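Local coordinates for uncharacterized protein (Yersinia pestis, PDB 4RGI) that is of unknown function but carries a KTSC domain, folded as an alpha-beta sandwich with helices packed on one antiparallel sheet, at residues 4-9 against 25-30. Numbering follows the deposited sequence.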
loop_
_atom_site.group_PDB
_atom_site.type_symbol
_atom_site.label_atom_id
_atom_site.label_comp_id
_atom_site.label_asym_id
_atom_site.label_seq_id
_atom_site.Cartn_x
_atom_site.Cartn_y
_atom_site.Cartn_z
HETATM N N MSE A 4 9.560 7.207 6.112
HETATM C CA MSE A 4 8.162 6.819 6.267
HETATM C C MSE A 4 8.009 5.495 7.004
HETATM O O MSE A 4 8.797 4.566 6.825
HETATM C CB MSE A 4 7.464 6.758 4.909
HETATM C CG MSE A 4 8.086 5.830 3.890
HETATM SE SE MSE A 4 6.698 4.675 3.146
HETATM C CE MSE A 4 6.612 3.451 4.671
ATOM N N GLN A 5 6.982 5.431 7.844
ATOM C CA GLN A 5 6.726 4.264 8.660
ATOM C C GLN A 5 5.363 3.689 8.336
ATOM O O GLN A 5 4.418 4.431 8.070
ATOM C CB GLN A 5 6.813 4.609 10.135
ATOM C CG GLN A 5 8.226 4.881 10.609
ATOM C CD GLN A 5 8.256 5.155 12.086
ATOM O OE1 GLN A 5 7.876 4.298 12.886
ATOM N NE2 GLN A 5 8.675 6.364 12.463
ATOM N N ARG A 6 5.268 2.366 8.361
ATOM C CA ARG A 6 4.021 1.711 8.028
ATOM C C ARG A 6 3.096 1.665 9.238
ATOM O O ARG A 6 3.550 1.515 10.379
ATOM C CB ARG A 6 4.273 0.299 7.491
ATOM C CG ARG A 6 5.167 0.246 6.261
ATOM C CD ARG A 6 5.157 -1.138 5.653
ATOM N NE ARG A 6 5.533 -2.162 6.620
ATOM C CZ ARG A 6 6.756 -2.666 6.739
ATOM N NH1 ARG A 6 7.727 -2.246 5.939
ATOM N NH2 ARG A 6 7.000 -3.598 7.646
ATOM N N GLN A 7 1.803 1.817 8.975
ATOM C CA GLN A 7 0.773 1.705 9.998
ATOM C C GLN A 7 0.166 0.330 9.929
ATOM O O GLN A 7 -0.189 -0.119 8.852
ATOM C CB GLN A 7 -0.330 2.736 9.798
ATOM C CG GLN A 7 0.119 4.164 9.696
ATOM C CD GLN A 7 -1.058 5.103 9.501
ATOM O OE1 GLN A 7 -1.507 5.340 8.374
ATOM N NE2 GLN A 7 -1.578 5.631 10.605
ATOM N N PRO A 8 0.026 -0.350 11.069
ATOM C CA PRO A 8 -0.653 -1.652 11.007
ATOM C C PRO A 8 -2.118 -1.506 10.614
ATOM O O PRO A 8 -2.727 -0.503 10.967
ATOM C CB PRO A 8 -0.523 -2.186 12.434
ATOM C CG PRO A 8 0.657 -1.452 12.997
ATOM C CD PRO A 8 0.621 -0.091 12.389
ATOM N N VAL A 9 -2.644 -2.464 9.856
ATOM C CA VAL A 9 -4.067 -2.476 9.491
ATOM C C VAL A 9 -4.648 -3.864 9.718
ATOM O O VAL A 9 -3.908 -4.835 9.877
ATOM C CB VAL A 9 -4.293 -2.075 8.008
ATOM C CG1 VAL A 9 -3.804 -0.668 7.737
ATOM C CG2 VAL A 9 -3.604 -3.051 7.076
HETATM N N MSE A 25 5.447 7.521 -2.680
HETATM C CA MSE A 25 5.688 6.088 -2.623
HETATM C C MSE A 25 4.809 5.410 -1.591
HETATM O O MSE A 25 4.679 5.907 -0.473
HETATM C CB MSE A 25 7.158 5.840 -2.321
HETATM C CG MSE A 25 7.589 4.388 -2.337
HETATM SE SE MSE A 25 9.523 4.357 -2.367
HETATM C CE MSE A 25 9.861 4.840 -0.503
ATOM N N LEU A 26 4.185 4.297 -1.980
ATOM C CA LEU A 26 3.291 3.550 -1.115
ATOM C C LEU A 26 3.955 2.235 -0.762
ATOM O O LEU A 26 4.447 1.559 -1.646
ATOM C CB LEU A 26 1.972 3.286 -1.828
ATOM C CG LEU A 26 0.921 2.473 -1.097
ATOM C CD1 LEU A 26 0.245 3.317 -0.024
ATOM C CD2 LEU A 26 -0.074 2.020 -2.109
ATOM N N GLU A 27 3.983 1.868 0.519
ATOM C CA GLU A 27 4.618 0.614 0.906
ATOM C C GLU A 27 3.579 -0.302 1.528
ATOM O O GLU A 27 2.860 0.094 2.442
ATOM C CB GLU A 27 5.775 0.869 1.873
ATOM C CG GLU A 27 6.706 -0.310 2.061
ATOM C CD GLU A 27 7.979 0.086 2.808
ATOM O OE1 GLU A 27 8.915 0.613 2.175
ATOM O OE2 GLU A 27 8.016 -0.099 4.034
ATOM N N ILE A 28 3.491 -1.522 1.013
ATOM C CA ILE A 28 2.484 -2.462 1.480
ATOM C C ILE A 28 3.175 -3.723 1.980
ATOM O O ILE A 28 3.922 -4.343 1.240
ATOM C CB ILE A 28 1.501 -2.856 0.375
ATOM C CG1 ILE A 28 0.864 -1.610 -0.252
ATOM C CG2 ILE A 28 0.422 -3.784 0.959
ATOM C CD1 ILE A 28 -0.146 -1.938 -1.331
ATOM N N GLN A 29 2.936 -4.090 3.232
ATOM C CA GLN A 29 3.434 -5.363 3.724
ATOM C C GLN A 29 2.310 -6.406 3.693
ATOM O O GLN A 29 1.304 -6.257 4.378
ATOM C CB GLN A 29 3.990 -5.193 5.130
ATOM C CG GLN A 29 4.391 -6.491 5.791
ATOM C CD GLN A 29 4.893 -6.270 7.187
ATOM O OE1 GLN A 29 4.428 -5.377 7.898
ATOM N NE2 GLN A 29 5.854 -7.091 7.599
ATOM N N PHE A 30 2.477 -7.441 2.879
ATOM C CA PHE A 30 1.472 -8.494 2.735
ATOM C C PHE A 30 1.680 -9.634 3.744
ATOM O O PHE A 30 2.790 -9.864 4.206
ATOM C CB PHE A 30 1.498 -9.055 1.314
ATOM C CG PHE A 30 1.138 -8.051 0.259
ATOM C CD1 PHE A 30 2.115 -7.327 -0.397
ATOM C CD2 PHE A 30 -0.183 -7.843 -0.082
ATOM C CE1 PHE A 30 1.768 -6.407 -1.371
ATOM C CE2 PHE A 30 -0.529 -6.929 -1.038
ATOM C CZ PHE A 30 0.441 -6.207 -1.682
#
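Arg6 reaches over the antiparallel sheet of the KTSC protein to Glu27 and Gln29 of strand 25-30. Strand 14-20 lies between strands 7-8 and 25-30. No backbone hydrogen bond joins the two segments; side chains make the contact. Arg6 CA and Glu27 CA are 7.2 Å apart. The main link is a salt bridge, Arg6 NH1 to Glu27 OE2 at 2.9 Å. The oxygen lies close to the guanidinium plane, but the donor meets it on its anti side, 32° out of the carboxylate plane. The bend of the Arg6 chain at chi3 (-55°) sets NH1 toward Glu27 and NH2 toward Gln29. Arg6 NH2 makes a weak hydrogen bond to Gln29 OE1 at 3.1 Å, with the amide turned 68° from the guanidinium. Gln29 CB sits over one guanidinium face, 3.7 Å from Arg6 NE. Ser16 OG of strand 14-20 is hydrogen-bonded to both Arg6 NE and Gln29 OE1, so the same hydroxyl links the two side chains. Glu27 OE1 is taken by Gln37 NE2, so both carboxylate oxygens are held. Selenomethionine Met4 packs its CE against the Glu27 side chain, 3.9 Å from Glu27 CB. Leu26 and Ile28 point away from segment 4-9 and pack on helices 43-51 and 55-63. This is a polar side-chain cluster on the sheet face away from the helices, as in a two-layer alpha-beta sandwich.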